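Local atomic coordinates of hypothetical UPF0204 protein AF0625 (Archaeoglobus fulgidus, PDB entry 1YQE), a protein that probably hydrolyses D-aminoacyl-tRNAs to free tRNA and D-amino acids, a zinc-dependent recycling step that counters the toxicity of mischarged tRNA. Residues A[128-133]-A[173-178]; A[44-49]-A[179-184]; A[136-141]-A[205-210]; A[82-87]-A[197-202]; A[19-24]-A[48-53]. All blocks are in the same frame, centred on the assembly; numbering follows the deposited sequence.

Contact 1. Residues A[128-133]-A[173-178]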
# COMPACT_ATOMS: atom_id res chain seq x y z
N LEU A 128 -0.96 -9.30 -15.40
CA LEU A 128 -2.03 -8.40 -15.81
C LEU A 128 -2.77 -8.77 -17.10
O LEU A 128 -3.97 -8.49 -17.23
CB LEU A 128 -1.51 -6.97 -15.93
CG LEU A 128 -1.27 -6.18 -14.64
CD1 LEU A 128 -0.73 -4.81 -14.98
CD2 LEU A 128 -2.57 -6.05 -13.86
N ASP A 129 -2.08 -9.40 -18.05
CA ASP A 129 -2.73 -9.76 -19.31
C ASP A 129 -3.76 -10.88 -19.18
O ASP A 129 -4.48 -11.17 -20.14
CB ASP A 129 -1.69 -10.11 -20.36
CG ASP A 129 -0.89 -8.90 -20.81
OD1 ASP A 129 -1.51 -7.87 -21.13
OD2 ASP A 129 0.36 -8.99 -20.86
N ARG A 130 -3.84 -11.50 -18.01
CA ARG A 130 -4.82 -12.55 -17.78
C ARG A 130 -6.20 -11.92 -17.62
O ARG A 130 -7.21 -12.57 -17.87
CB ARG A 130 -4.47 -13.35 -16.52
CG ARG A 130 -3.41 -14.43 -16.73
CD ARG A 130 -3.24 -15.25 -15.47
NE ARG A 130 -4.52 -15.76 -14.99
CZ ARG A 130 -4.73 -16.25 -13.77
NH1 ARG A 130 -3.74 -16.32 -12.90
NH2 ARG A 130 -5.95 -16.66 -13.43
N LYS A 131 -6.21 -10.65 -17.20
CA LYS A 131 -7.44 -9.89 -17.01
C LYS A 131 -7.28 -8.59 -17.79
O LYS A 131 -7.13 -7.52 -17.22
CB LYS A 131 -7.66 -9.58 -15.53
CG LYS A 131 -7.88 -10.82 -14.66
CD LYS A 131 -9.24 -11.44 -14.92
CE LYS A 131 -10.36 -10.53 -14.45
NZ LYS A 131 -11.71 -11.05 -14.77
N PRO A 132 -7.33 -8.68 -19.13
CA PRO A 132 -7.19 -7.55 -20.05
C PRO A 132 -8.08 -6.34 -19.76
O PRO A 132 -7.69 -5.21 -20.03
CB PRO A 132 -7.49 -8.17 -21.41
CG PRO A 132 -7.05 -9.58 -21.25
CD PRO A 132 -7.60 -9.92 -19.89
N GLU A 133 -9.27 -6.58 -19.22
CA GLU A 133 -10.20 -5.49 -18.93
C GLU A 133 -9.80 -4.71 -17.68
O GLU A 133 -10.38 -3.66 -17.38
CB GLU A 133 -11.63 -6.01 -18.77
CG GLU A 133 -11.91 -6.70 -17.43
CD GLU A 133 -11.45 -8.16 -17.39
OE1 GLU A 133 -10.43 -8.50 -18.02
OE2 GLU A 133 -12.12 -8.96 -16.70
N VAL A 173 -4.67 -11.47 -7.69
CA VAL A 173 -4.12 -10.70 -6.58
C VAL A 173 -3.43 -11.63 -5.58
O VAL A 173 -2.34 -11.34 -5.09
CB VAL A 173 -5.22 -9.92 -5.82
CG1 VAL A 173 -4.68 -9.40 -4.48
CG2 VAL A 173 -5.70 -8.76 -6.67
N ALA A 174 -4.08 -12.76 -5.29
CA ALA A 174 -3.53 -13.73 -4.35
C ALA A 174 -2.18 -14.25 -4.84
O ALA A 174 -1.25 -14.38 -4.05
CB ALA A 174 -4.50 -14.89 -4.16
N GLU A 175 -2.07 -14.54 -6.13
CA GLU A 175 -0.81 -15.03 -6.68
C GLU A 175 0.27 -13.97 -6.58
O GLU A 175 1.42 -14.28 -6.25
CB GLU A 175 -0.98 -15.44 -8.15
CG GLU A 175 -1.59 -16.82 -8.35
CD GLU A 175 -1.56 -17.25 -9.80
OE1 GLU A 175 -0.54 -17.00 -10.48
OE2 GLU A 175 -2.55 -17.86 -10.26
N ALA A 176 -0.08 -12.73 -6.89
CA ALA A 176 0.88 -11.64 -6.82
C ALA A 176 1.34 -11.47 -5.37
O ALA A 176 2.52 -11.22 -5.12
CB ALA A 176 0.28 -10.35 -7.36
N MET A 177 0.41 -11.61 -4.43
CA MET A 177 0.76 -11.49 -3.02
C MET A 177 1.73 -12.60 -2.61
O MET A 177 2.70 -12.34 -1.89
CB MET A 177 -0.47 -11.59 -2.13
CG MET A 177 -1.40 -10.39 -2.17
SD MET A 177 -2.72 -10.62 -0.95
CE MET A 177 -2.19 -9.53 0.33
N LEU A 178 1.47 -13.82 -3.04
CA LEU A 178 2.35 -14.93 -2.69
C LEU A 178 3.77 -14.67 -3.21
O LEU A 178 4.74 -14.95 -2.51
CB LEU A 178 1.82 -16.26 -3.24
CG LEU A 178 2.60 -17.51 -2.82
CD1 LEU A 178 2.70 -17.59 -1.30
CD2 LEU A 178 1.91 -18.75 -3.38
O HOH W 1 -1.05 -16.10 -13.06
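Arg130 and Glu175 meet at the surface, where the loop 128-133, which follows helix 114-125, passes the middle of helix 167-182. From CB the arginine runs straight through CG and CD, touching nothing of segment 173-178, then bends about the CG-CD bond (chi3 52°), which turns the guanidinium to the helix. NE and CZ stay back; NH1 alone makes the contact, lying 3.3 Å from Glu175 OE2. The bond is long and bent, with an N-H...O angle of 136°. OE2 lies close to the guanidinium plane, but NH1 stands well above the carboxylate plane, the two groups being turned 37° against each other. A water completes the link: it accepts from Arg130 NH1 at 2.7 Å and donates to Glu175 OE1 at 2.8 Å, so both carboxylate oxygens are tied to the same nitrogen. Neither charge depends on this pair. Arg130 has its strongest partner in Glu168, through NH2, and NH1 also reaches Glu171, while Glu175 OE1 pairs with Arg127. The contact is thus one long, partly water-mediated link in a surface charge network, in which Arg127 and Arg130 probably offset the close carboxylates of Glu171 and Glu175 along one side of the helix.

Contact 2. Residues A[44-49]-A[179-184]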
# COMPACT_ATOMS: atom_id res chain seq x y z
N ASP A 44 3.32 -22.60 7.68
CA ASP A 44 4.75 -22.31 7.81
C ASP A 44 5.23 -21.37 6.71
O ASP A 44 6.41 -21.06 6.62
CB ASP A 44 5.56 -23.61 7.78
CG ASP A 44 5.25 -24.45 6.56
OD1 ASP A 44 5.20 -23.90 5.44
OD2 ASP A 44 5.06 -25.67 6.72
N GLU A 45 4.30 -20.93 5.87
CA GLU A 45 4.62 -20.03 4.77
C GLU A 45 4.30 -18.59 5.18
O GLU A 45 5.19 -17.75 5.30
CB GLU A 45 3.81 -20.42 3.53
CG GLU A 45 4.27 -19.77 2.23
CD GLU A 45 5.64 -20.26 1.79
OE1 GLU A 45 6.15 -19.75 0.77
OE2 GLU A 45 6.19 -21.17 2.45
N PHE A 46 3.02 -18.32 5.40
CA PHE A 46 2.58 -17.00 5.82
C PHE A 46 1.31 -17.13 6.66
O PHE A 46 0.77 -18.22 6.81
CB PHE A 46 2.33 -16.11 4.59
CG PHE A 46 1.26 -16.61 3.66
CD1 PHE A 46 -0.04 -16.15 3.78
CD2 PHE A 46 1.56 -17.54 2.67
CE1 PHE A 46 -1.04 -16.60 2.92
CE2 PHE A 46 0.57 -18.01 1.81
CZ PHE A 46 -0.74 -17.53 1.93
N TYR A 47 0.86 -16.01 7.22
CA TYR A 47 -0.32 -15.99 8.08
C TYR A 47 -1.48 -15.23 7.44
O TYR A 47 -1.27 -14.40 6.55
CB TYR A 47 0.00 -15.31 9.40
CG TYR A 47 0.98 -16.03 10.29
CD1 TYR A 47 1.73 -15.34 11.24
CD2 TYR A 47 1.11 -17.42 10.24
CE1 TYR A 47 2.58 -16.00 12.11
CE2 TYR A 47 1.97 -18.10 11.11
CZ TYR A 47 2.70 -17.38 12.04
OH TYR A 47 3.54 -18.03 12.91
N ILE A 48 -2.69 -15.51 7.90
CA ILE A 48 -3.89 -14.83 7.43
C ILE A 48 -4.74 -14.55 8.67
O ILE A 48 -4.88 -15.41 9.54
CB ILE A 48 -4.73 -15.69 6.46
CG1 ILE A 48 -3.93 -16.03 5.21
CG2 ILE A 48 -6.01 -14.93 6.08
CD1 ILE A 48 -4.68 -16.93 4.22
N ALA A 49 -5.30 -13.35 8.75
CA ALA A 49 -6.13 -13.00 9.89
C ALA A 49 -7.42 -12.37 9.40
O ALA A 49 -7.41 -11.50 8.52
CB ALA A 49 -5.40 -12.04 10.82
N ASP A 179 3.87 -14.14 -4.42
CA ASP A 179 5.18 -13.83 -5.00
C ASP A 179 5.87 -12.72 -4.21
O ASP A 179 7.09 -12.75 -4.03
CB ASP A 179 5.04 -13.37 -6.46
CG ASP A 179 4.77 -14.51 -7.41
OD1 ASP A 179 4.83 -15.68 -6.98
OD2 ASP A 179 4.50 -14.23 -8.59
N ALA A 180 5.08 -11.75 -3.74
CA ALA A 180 5.64 -10.65 -2.96
C ALA A 180 6.14 -11.18 -1.63
O ALA A 180 7.21 -10.81 -1.16
CB ALA A 180 4.57 -9.59 -2.73
N ILE A 181 5.35 -12.06 -1.02
CA ILE A 181 5.71 -12.65 0.27
C ILE A 181 7.00 -13.47 0.21
O ILE A 181 7.78 -13.48 1.16
CB ILE A 181 4.54 -13.53 0.79
CG1 ILE A 181 3.44 -12.63 1.36
CG2 ILE A 181 5.04 -14.53 1.83
CD1 ILE A 181 2.08 -13.31 1.48
N ARG A 182 7.24 -14.14 -0.92
CA ARG A 182 8.44 -14.96 -1.07
C ARG A 182 9.64 -14.21 -1.65
O ARG A 182 10.76 -14.71 -1.61
CB ARG A 182 8.13 -16.16 -1.97
CG ARG A 182 7.13 -17.17 -1.40
CD ARG A 182 6.79 -18.22 -2.45
NE ARG A 182 5.91 -19.27 -1.95
CZ ARG A 182 5.34 -20.19 -2.73
NH1 ARG A 182 5.56 -20.18 -4.04
NH2 ARG A 182 4.56 -21.13 -2.21
N ALA A 183 9.39 -13.01 -2.19
CA ALA A 183 10.44 -12.20 -2.82
C ALA A 183 11.65 -11.90 -1.94
O ALA A 183 11.52 -11.61 -0.76
CB ALA A 183 9.84 -10.89 -3.33
N GLU A 184 12.83 -11.96 -2.54
CA GLU A 184 14.05 -11.69 -1.79
C GLU A 184 14.63 -10.29 -2.01
O GLU A 184 15.31 -9.77 -1.13
CB GLU A 184 15.09 -12.76 -2.12
CG GLU A 184 14.60 -14.14 -1.72
CD GLU A 184 15.65 -15.21 -1.91
OE1 GLU A 184 16.00 -15.51 -3.07
OE2 GLU A 184 16.12 -15.74 -0.88
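A partly buried contact, half apolar packing and half salt bridge, joins the C-terminal turn of helix 167-182 to the residues that lead into strand 47-51 of the large mixed sheet. Phe46 and Ile181 form its inner half. Ile181 CD1 sits over one face of the phenyl ring, displaced toward the rim, with its closest approach to Phe46 CG at 4.0 Å; CG2, the other branch, reaches only Phe46 CB, at 4.2 Å. The two side chains cross at about a right angle. Toward solvent, Glu45 and Arg182 close the contact. Arg182 is stretched out from CG to NE, and NE donates to Glu45 OE1 at 2.8 Å with an N-H...O angle of 152°. The oxygen is taken on its anti side, and the carboxylate stands almost perpendicular to the guanidinium, so this is a single-oxygen bond rather than a paired, two-pronged one. The aliphatic part of the arginine follows along, with CG 3.5 Å from the same OE1. Around the contact, Phe46 also stacks edge-to-face with Phe30 and touches Leu24 of helix 15-24. The helix end is held further by Lys6, which donates to the carbonyl of Ile181, while Ala180 and Ala183 face helix 114-125 behind it.

Contact 3. Residues A[136-141]-A[205-210]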
# COMPACT_ATOMS: atom_id res chain seq x y z
N PHE A 136 -3.83 -1.56 -13.74
CA PHE A 136 -3.21 -1.36 -12.44
C PHE A 136 -2.93 0.11 -12.21
O PHE A 136 -2.61 0.85 -13.13
CB PHE A 136 -1.87 -2.09 -12.31
CG PHE A 136 -1.07 -1.62 -11.14
CD1 PHE A 136 -1.45 -1.93 -9.84
CD2 PHE A 136 0.01 -0.76 -11.32
CE1 PHE A 136 -0.78 -1.40 -8.74
CE2 PHE A 136 0.69 -0.22 -10.23
CZ PHE A 136 0.29 -0.54 -8.93
N THR A 137 -3.05 0.54 -10.96
CA THR A 137 -2.77 1.91 -10.61
C THR A 137 -2.49 2.05 -9.13
O THR A 137 -3.02 1.32 -8.30
CB THR A 137 -3.95 2.85 -10.98
OG1 THR A 137 -3.53 4.21 -10.83
CG2 THR A 137 -5.14 2.59 -10.07
N MET A 138 -1.60 2.98 -8.80
CA MET A 138 -1.30 3.26 -7.42
C MET A 138 -2.40 4.20 -6.98
O MET A 138 -3.12 4.77 -7.82
CB MET A 138 0.04 4.00 -7.30
CG MET A 138 1.27 3.15 -7.52
SD MET A 138 1.45 1.89 -6.24
CE MET A 138 1.90 2.90 -4.83
N GLU A 139 -2.57 4.33 -5.67
CA GLU A 139 -3.52 5.26 -5.09
C GLU A 139 -2.64 6.06 -4.14
O GLU A 139 -1.73 5.50 -3.54
CB GLU A 139 -4.60 4.55 -4.29
CG GLU A 139 -5.78 4.03 -5.08
CD GLU A 139 -6.84 3.43 -4.18
OE1 GLU A 139 -7.37 4.17 -3.32
OE2 GLU A 139 -7.13 2.22 -4.32
N VAL A 140 -2.89 7.35 -4.02
CA VAL A 140 -2.10 8.16 -3.11
C VAL A 140 -2.45 7.72 -1.69
O VAL A 140 -3.40 6.96 -1.48
CB VAL A 140 -2.43 9.66 -3.25
CG1 VAL A 140 -2.01 10.15 -4.63
CG2 VAL A 140 -3.92 9.88 -3.04
N THR A 141 -1.68 8.19 -0.72
CA THR A 141 -1.95 7.87 0.68
C THR A 141 -3.25 8.55 1.07
O THR A 141 -3.44 9.74 0.83
CB THR A 141 -0.83 8.40 1.59
OG1 THR A 141 0.38 7.68 1.30
CG2 THR A 141 -1.19 8.23 3.05
N GLU A 205 3.61 4.78 -13.10
CA GLU A 205 4.55 4.43 -14.17
C GLU A 205 5.91 4.10 -13.55
O GLU A 205 6.60 3.18 -13.99
CB GLU A 205 4.68 5.61 -15.14
CG GLU A 205 3.35 6.11 -15.67
CD GLU A 205 3.47 7.39 -16.48
OE1 GLU A 205 4.28 8.26 -16.10
OE2 GLU A 205 2.74 7.52 -17.49
N ILE A 206 6.28 4.85 -12.52
CA ILE A 206 7.55 4.62 -11.84
C ILE A 206 7.54 3.25 -11.16
O ILE A 206 8.54 2.52 -11.18
CB ILE A 206 7.85 5.75 -10.82
CG1 ILE A 206 8.25 7.03 -11.58
CG2 ILE A 206 8.98 5.33 -9.86
CD1 ILE A 206 8.37 8.28 -10.73
N MET A 207 6.40 2.88 -10.57
CA MET A 207 6.28 1.58 -9.89
C MET A 207 6.38 0.41 -10.88
O MET A 207 6.95 -0.64 -10.57
CB MET A 207 4.94 1.48 -9.16
CG MET A 207 4.86 2.28 -7.87
SD MET A 207 6.01 1.60 -6.63
CE MET A 207 5.03 0.28 -5.95
N LEU A 208 5.83 0.60 -12.07
CA LEU A 208 5.84 -0.45 -13.08
C LEU A 208 7.09 -0.58 -13.94
O LEU A 208 7.37 -1.66 -14.48
CB LEU A 208 4.63 -0.28 -14.01
CG LEU A 208 3.23 -0.52 -13.44
CD1 LEU A 208 2.18 0.07 -14.37
CD2 LEU A 208 3.01 -2.01 -13.26
N THR A 209 7.87 0.49 -14.07
CA THR A 209 9.04 0.45 -14.96
C THR A 209 10.41 0.86 -14.44
O THR A 209 11.38 0.83 -15.21
CB THR A 209 8.77 1.29 -16.22
OG1 THR A 209 8.74 2.68 -15.86
CG2 THR A 209 7.44 0.90 -16.85
N THR A 210 10.52 1.26 -13.18
CA THR A 210 11.81 1.67 -12.65
C THR A 210 12.26 0.87 -11.43
O THR A 210 11.60 -0.08 -11.02
CB THR A 210 11.80 3.17 -12.28
OG1 THR A 210 10.97 3.37 -11.13
CG2 THR A 210 11.26 4.01 -13.43
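Two side-chain pairs, Met138 with Met207 and Phe136 with Leu208, join strand 135-138 to helix 201-209 in the buried interior. The methionines cross at about a right angle. Both are bent at chi2 and chi3, and they meet through CG and the sulfur end: Met138 CG lies 3.7 Å from Met207 CG, and Met138 SD is 3.9 Å from Met207 CE. Phe136 and Leu208 instead run past each other in opposite directions. Both leucine methyls, CD1 and CD2, come within 3.8 Å of one ring atom, Phe136 CD2, approaching the ring obliquely. Thr137, between the two contact residues of the strand, points its CB away from the helix. No polar bond joins these side chains, although Thr204, one turn earlier in the helix, accepts from the backbone N of Met138. Val121 of helix 114-125 touches Phe136, Met207 and Leu208. The arrangement is typical alpha/beta core packing, here where an edge strand of the mixed sheet meets a helix flanking the four-stranded parallel sheet.

Contact 4. Residues A[82-87]-A[197-202]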
# COMPACT_ATOMS: atom_id res chain seq x y z
N SER A 82 -15.11 3.04 -5.85
CA SER A 82 -14.93 4.31 -6.55
C SER A 82 -16.11 4.60 -7.46
O SER A 82 -16.70 3.68 -8.03
CB SER A 82 -13.64 4.29 -7.37
OG SER A 82 -13.45 5.53 -8.03
N LYS A 83 -16.45 5.88 -7.57
CA LYS A 83 -17.56 6.31 -8.40
C LYS A 83 -17.23 6.24 -9.89
O LYS A 83 -18.13 6.35 -10.73
CB LYS A 83 -17.97 7.74 -8.03
CG LYS A 83 -16.83 8.75 -8.07
CD LYS A 83 -17.30 10.12 -7.60
CE LYS A 83 -16.15 11.11 -7.51
NZ LYS A 83 -15.55 11.42 -8.84
N ASP A 84 -15.96 6.06 -10.23
CA ASP A 84 -15.57 5.96 -11.63
C ASP A 84 -15.91 4.59 -12.19
O ASP A 84 -15.90 4.39 -13.40
CB ASP A 84 -14.07 6.25 -11.82
CG ASP A 84 -13.17 5.30 -11.04
OD1 ASP A 84 -13.40 4.07 -11.08
OD2 ASP A 84 -12.22 5.80 -10.39
N GLY A 85 -16.21 3.65 -11.30
CA GLY A 85 -16.57 2.31 -11.73
C GLY A 85 -15.56 1.56 -12.57
O GLY A 85 -15.88 0.53 -13.16
N ARG A 86 -14.33 2.06 -12.63
CA ARG A 86 -13.28 1.42 -13.41
C ARG A 86 -12.84 0.09 -12.80
O ARG A 86 -12.91 -0.09 -11.59
CB ARG A 86 -12.06 2.34 -13.51
CG ARG A 86 -12.27 3.62 -14.31
CD ARG A 86 -11.07 4.53 -14.15
NE ARG A 86 -9.82 3.82 -14.41
CZ ARG A 86 -8.61 4.35 -14.25
NH1 ARG A 86 -8.48 5.60 -13.83
NH2 ARG A 86 -7.54 3.62 -14.52
N LYS A 87 -12.39 -0.83 -13.65
CA LYS A 87 -11.91 -2.12 -13.17
C LYS A 87 -10.42 -1.95 -12.92
O LYS A 87 -9.63 -1.81 -13.86
CB LYS A 87 -12.15 -3.21 -14.22
CG LYS A 87 -13.63 -3.50 -14.50
CD LYS A 87 -13.78 -4.62 -15.52
CE LYS A 87 -15.24 -4.96 -15.77
NZ LYS A 87 -15.89 -5.54 -14.56
N THR A 197 -2.76 13.51 -9.27
CA THR A 197 -4.16 13.27 -8.96
C THR A 197 -4.23 12.04 -8.05
O THR A 197 -3.21 11.38 -7.83
CB THR A 197 -4.98 13.03 -10.24
OG1 THR A 197 -4.30 12.09 -11.08
CG2 THR A 197 -5.16 14.35 -10.99
N HIS A 198 -5.42 11.73 -7.53
CA HIS A 198 -5.59 10.61 -6.60
C HIS A 198 -5.07 9.24 -7.05
O HIS A 198 -4.79 8.38 -6.21
CB HIS A 198 -7.06 10.48 -6.19
CG HIS A 198 -7.99 10.18 -7.32
ND1 HIS A 198 -8.15 11.02 -8.40
CD2 HIS A 198 -8.83 9.14 -7.53
CE1 HIS A 198 -9.04 10.51 -9.23
NE2 HIS A 198 -9.47 9.36 -8.73
N TYR A 199 -4.94 9.03 -8.36
CA TYR A 199 -4.43 7.75 -8.85
C TYR A 199 -2.94 7.81 -9.21
O TYR A 199 -2.42 6.92 -9.89
CB TYR A 199 -5.24 7.25 -10.05
CG TYR A 199 -6.57 6.63 -9.67
CD1 TYR A 199 -6.68 5.77 -8.58
CD2 TYR A 199 -7.72 6.88 -10.43
CE1 TYR A 199 -7.90 5.17 -8.24
CE2 TYR A 199 -8.95 6.28 -10.10
CZ TYR A 199 -9.03 5.43 -9.01
OH TYR A 199 -10.24 4.85 -8.68
N ALA A 200 -2.27 8.87 -8.76
CA ALA A 200 -0.83 9.05 -8.99
C ALA A 200 -0.30 8.43 -10.27
O ALA A 200 0.39 7.40 -10.23
CB ALA A 200 -0.06 8.50 -7.79
N PRO A 201 -0.58 9.04 -11.43
CA PRO A 201 -0.14 8.56 -12.75
C PRO A 201 1.37 8.40 -12.88
O PRO A 201 1.86 7.35 -13.32
CB PRO A 201 -0.67 9.63 -13.70
CG PRO A 201 -1.85 10.20 -12.98
CD PRO A 201 -1.36 10.29 -11.56
N ARG A 202 2.12 9.43 -12.52
CA ARG A 202 3.58 9.38 -12.61
C ARG A 202 4.12 8.27 -11.72
O ARG A 202 4.91 7.43 -12.17
CB ARG A 202 4.21 10.72 -12.20
CG ARG A 202 3.76 11.94 -13.02
CD ARG A 202 4.27 11.92 -14.46
NE ARG A 202 3.53 10.98 -15.30
CZ ARG A 202 2.26 11.13 -15.65
NH1 ARG A 202 1.57 12.19 -15.24
NH2 ARG A 202 1.67 10.22 -16.41
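Two type I beta turns, Ser82 to Gly85 and Thr197 to Ala200, face each other here; the first runs on into an Asx turn, in which Asp84 OD1 accepts from the backbone N of Arg86 at 2.7 Å. The side chain that bridges them is Tyr199, whose hydroxyl points at Asp84. Tyr199 OH donates to the syn lone pair of Asp84 OD2 at 2.8 Å, and OD2 lies in the plane of the phenol at its edge. Ser82 OG donates to this same OD2 from above the carboxylate plane, at 2.7 Å. OD1 serves the Asx turn, and OD2 takes both hydroxyls, those of Ser82 and Tyr199. Farther back along the ring Arg86 passes in the reverse direction, its guanidinium turned 72° from the ring plane; its firmer partner is Glu135, a salt bridge through NH2. His198 lies against one face of the phenol, its CD2 over the ring centre. The site borders the bound pyrophosphate: the side chain of Ser82 is about 6 Å from it, and His80, which lines that pocket, is hydrogen-bonded through NE2 to Tyr199 OH. Arg86 NH1 approaches the ring obliquely, 3.7 Å from Tyr199 CD2.

Contact 5. Residues A[19-24]-A[48-53]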
# COMPACT_ATOMS: atom_id res chain seq x y z
N ASN A 19 -12.64 -13.35 -1.09
CA ASN A 19 -12.23 -14.13 -2.25
C ASN A 19 -10.71 -14.23 -2.32
O ASN A 19 -10.17 -15.26 -2.72
CB ASN A 19 -12.78 -13.53 -3.54
CG ASN A 19 -14.27 -13.74 -3.70
OD1 ASN A 19 -14.80 -14.80 -3.34
ND2 ASN A 19 -14.96 -12.75 -4.24
N ILE A 20 -10.03 -13.16 -1.93
CA ILE A 20 -8.57 -13.16 -1.93
C ILE A 20 -8.14 -14.19 -0.90
O ILE A 20 -7.25 -15.01 -1.15
CB ILE A 20 -7.99 -11.76 -1.56
CG1 ILE A 20 -8.29 -10.76 -2.68
CG2 ILE A 20 -6.48 -11.87 -1.30
CD1 ILE A 20 -7.95 -9.32 -2.35
N LYS A 21 -8.80 -14.16 0.25
CA LYS A 21 -8.50 -15.09 1.33
C LYS A 21 -8.66 -16.54 0.88
O LYS A 21 -7.77 -17.36 1.10
CB LYS A 21 -9.43 -14.85 2.53
CG LYS A 21 -9.11 -15.76 3.70
CD LYS A 21 -10.23 -15.77 4.73
CE LYS A 21 -11.47 -16.46 4.20
NZ LYS A 21 -12.56 -16.50 5.22
N ASP A 22 -9.79 -16.85 0.26
CA ASP A 22 -10.03 -18.22 -0.21
C ASP A 22 -8.92 -18.72 -1.13
O ASP A 22 -8.54 -19.89 -1.06
CB ASP A 22 -11.37 -18.32 -0.94
CG ASP A 22 -12.56 -18.14 -0.01
OD1 ASP A 22 -12.52 -18.68 1.11
OD2 ASP A 22 -13.53 -17.47 -0.41
N ASN A 23 -8.40 -17.85 -1.98
CA ASN A 23 -7.33 -18.24 -2.89
C ASN A 23 -6.00 -18.44 -2.16
O ASN A 23 -5.26 -19.37 -2.44
CB ASN A 23 -7.18 -17.19 -4.00
CG ASN A 23 -8.30 -17.26 -5.02
OD1 ASN A 23 -8.42 -18.23 -5.77
ND2 ASN A 23 -9.15 -16.23 -5.03
N LEU A 24 -5.73 -17.55 -1.20
CA LEU A 24 -4.51 -17.62 -0.40
C LEU A 24 -4.48 -18.91 0.42
O LEU A 24 -3.41 -19.47 0.69
CB LEU A 24 -4.45 -16.41 0.54
CG LEU A 24 -3.41 -15.28 0.37
CD1 LEU A 24 -3.06 -15.07 -1.08
CD2 LEU A 24 -3.97 -14.01 0.99
N ILE A 48 -2.69 -15.51 7.90
CA ILE A 48 -3.89 -14.83 7.43
C ILE A 48 -4.74 -14.55 8.67
O ILE A 48 -4.88 -15.41 9.54
CB ILE A 48 -4.73 -15.69 6.46
CG1 ILE A 48 -3.93 -16.03 5.21
CG2 ILE A 48 -6.01 -14.93 6.08
CD1 ILE A 48 -4.68 -16.93 4.22
N ALA A 49 -5.30 -13.35 8.75
CA ALA A 49 -6.13 -13.00 9.89
C ALA A 49 -7.42 -12.37 9.40
O ALA A 49 -7.41 -11.50 8.52
CB ALA A 49 -5.40 -12.04 10.82
N GLU A 50 -8.53 -12.81 9.97
CA GLU A 50 -9.84 -12.31 9.60
C GLU A 50 -10.39 -11.55 10.80
O GLU A 50 -10.30 -12.01 11.94
CB GLU A 50 -10.75 -13.48 9.24
CG GLU A 50 -11.86 -13.15 8.27
CD GLU A 50 -12.42 -14.39 7.59
OE1 GLU A 50 -13.32 -14.24 6.74
OE2 GLU A 50 -11.95 -15.51 7.89
N THR A 51 -10.95 -10.38 10.55
CA THR A 51 -11.52 -9.55 11.60
C THR A 51 -12.90 -9.07 11.16
O THR A 51 -13.17 -8.97 9.96
CB THR A 51 -10.64 -8.32 11.89
OG1 THR A 51 -11.21 -7.55 12.95
CG2 THR A 51 -10.52 -7.44 10.64
N LYS A 52 -13.77 -8.78 12.12
CA LYS A 52 -15.11 -8.30 11.80
C LYS A 52 -15.11 -6.78 11.68
O LYS A 52 -16.11 -6.18 11.31
CB LYS A 52 -16.11 -8.75 12.87
CG LYS A 52 -16.42 -10.25 12.84
CD LYS A 52 -17.62 -10.61 13.70
CE LYS A 52 -17.32 -10.51 15.19
NZ LYS A 52 -16.30 -11.51 15.61
N GLU A 53 -13.97 -6.17 11.98
CA GLU A 53 -13.84 -4.72 11.90
C GLU A 53 -13.68 -4.24 10.46
O GLU A 53 -13.13 -4.94 9.61
CB GLU A 53 -12.63 -4.25 12.69
CG GLU A 53 -12.63 -4.61 14.15
CD GLU A 53 -11.37 -4.13 14.85
OE1 GLU A 53 -11.22 -4.39 16.06
OE2 GLU A 53 -10.54 -3.49 14.17
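Helix 15-24 packs on the large mixed sheet in this contact, its last turns lying over strand 47-51 in an alpha/beta layer. The axes of helix 19-24 and strand 48-51 come within 10.3 Å and run roughly antiparallel, at 151°. Ile48 and Glu50, two residues apart, turn to the helix, while Ala49 between them points away. Both branches of Ile48 are used: CD1 meets Leu24 CB at 3.7 Å, and CG2 touches Lys21 CG at 4.0 Å. Lys21 leaves the helix with CG anti to the backbone N (chi1 -177°), crosses the isoleucine at about a right angle, and bends at chi3 to bring NZ to the end of the extended Glu50. NZ stands between the two carboxylate oxygens, 2.8 Å from Glu50 OE1 and 2.9 Å from OE2; the bonds are weak by geometry, but the salt bridge is close. Gln18, one turn earlier, bonds to both groups, its NE2 to Glu50 OE1 and its OE1 to Lys21 NZ, and Tyr41 OH of the adjacent strand is hydrogen-bonded to Glu50 OE2. A buried carboxylate is therefore met by an ammonium, an amide and a hydroxyl, partners that would be expected to keep it ionised beneath the helix.

How the contacts relate
Contacts 3 and 5 are buried, contact 2 is partly buried, and contacts 1 and 4 lie at the surface. Contacts 1 and 2 both draw on helix 167-182, and contacts 2 and 5 on strand 47-51, so these three form one continuous region: Ala174 packs on Leu24, and Leu178 on Phe46. Contacts 3 and 4 both use helix 201-209, and the backbone N of Val140 probably bonds to His198 O in the turn before it. Chemistry follows depth only in part. Contact 3 is purely apolar and contact 1 purely polar, yet buried contact 5 includes an ion pair, and contact 4, closer to the pyrophosphate than contact 3, rests on a tyrosine-aspartate bond.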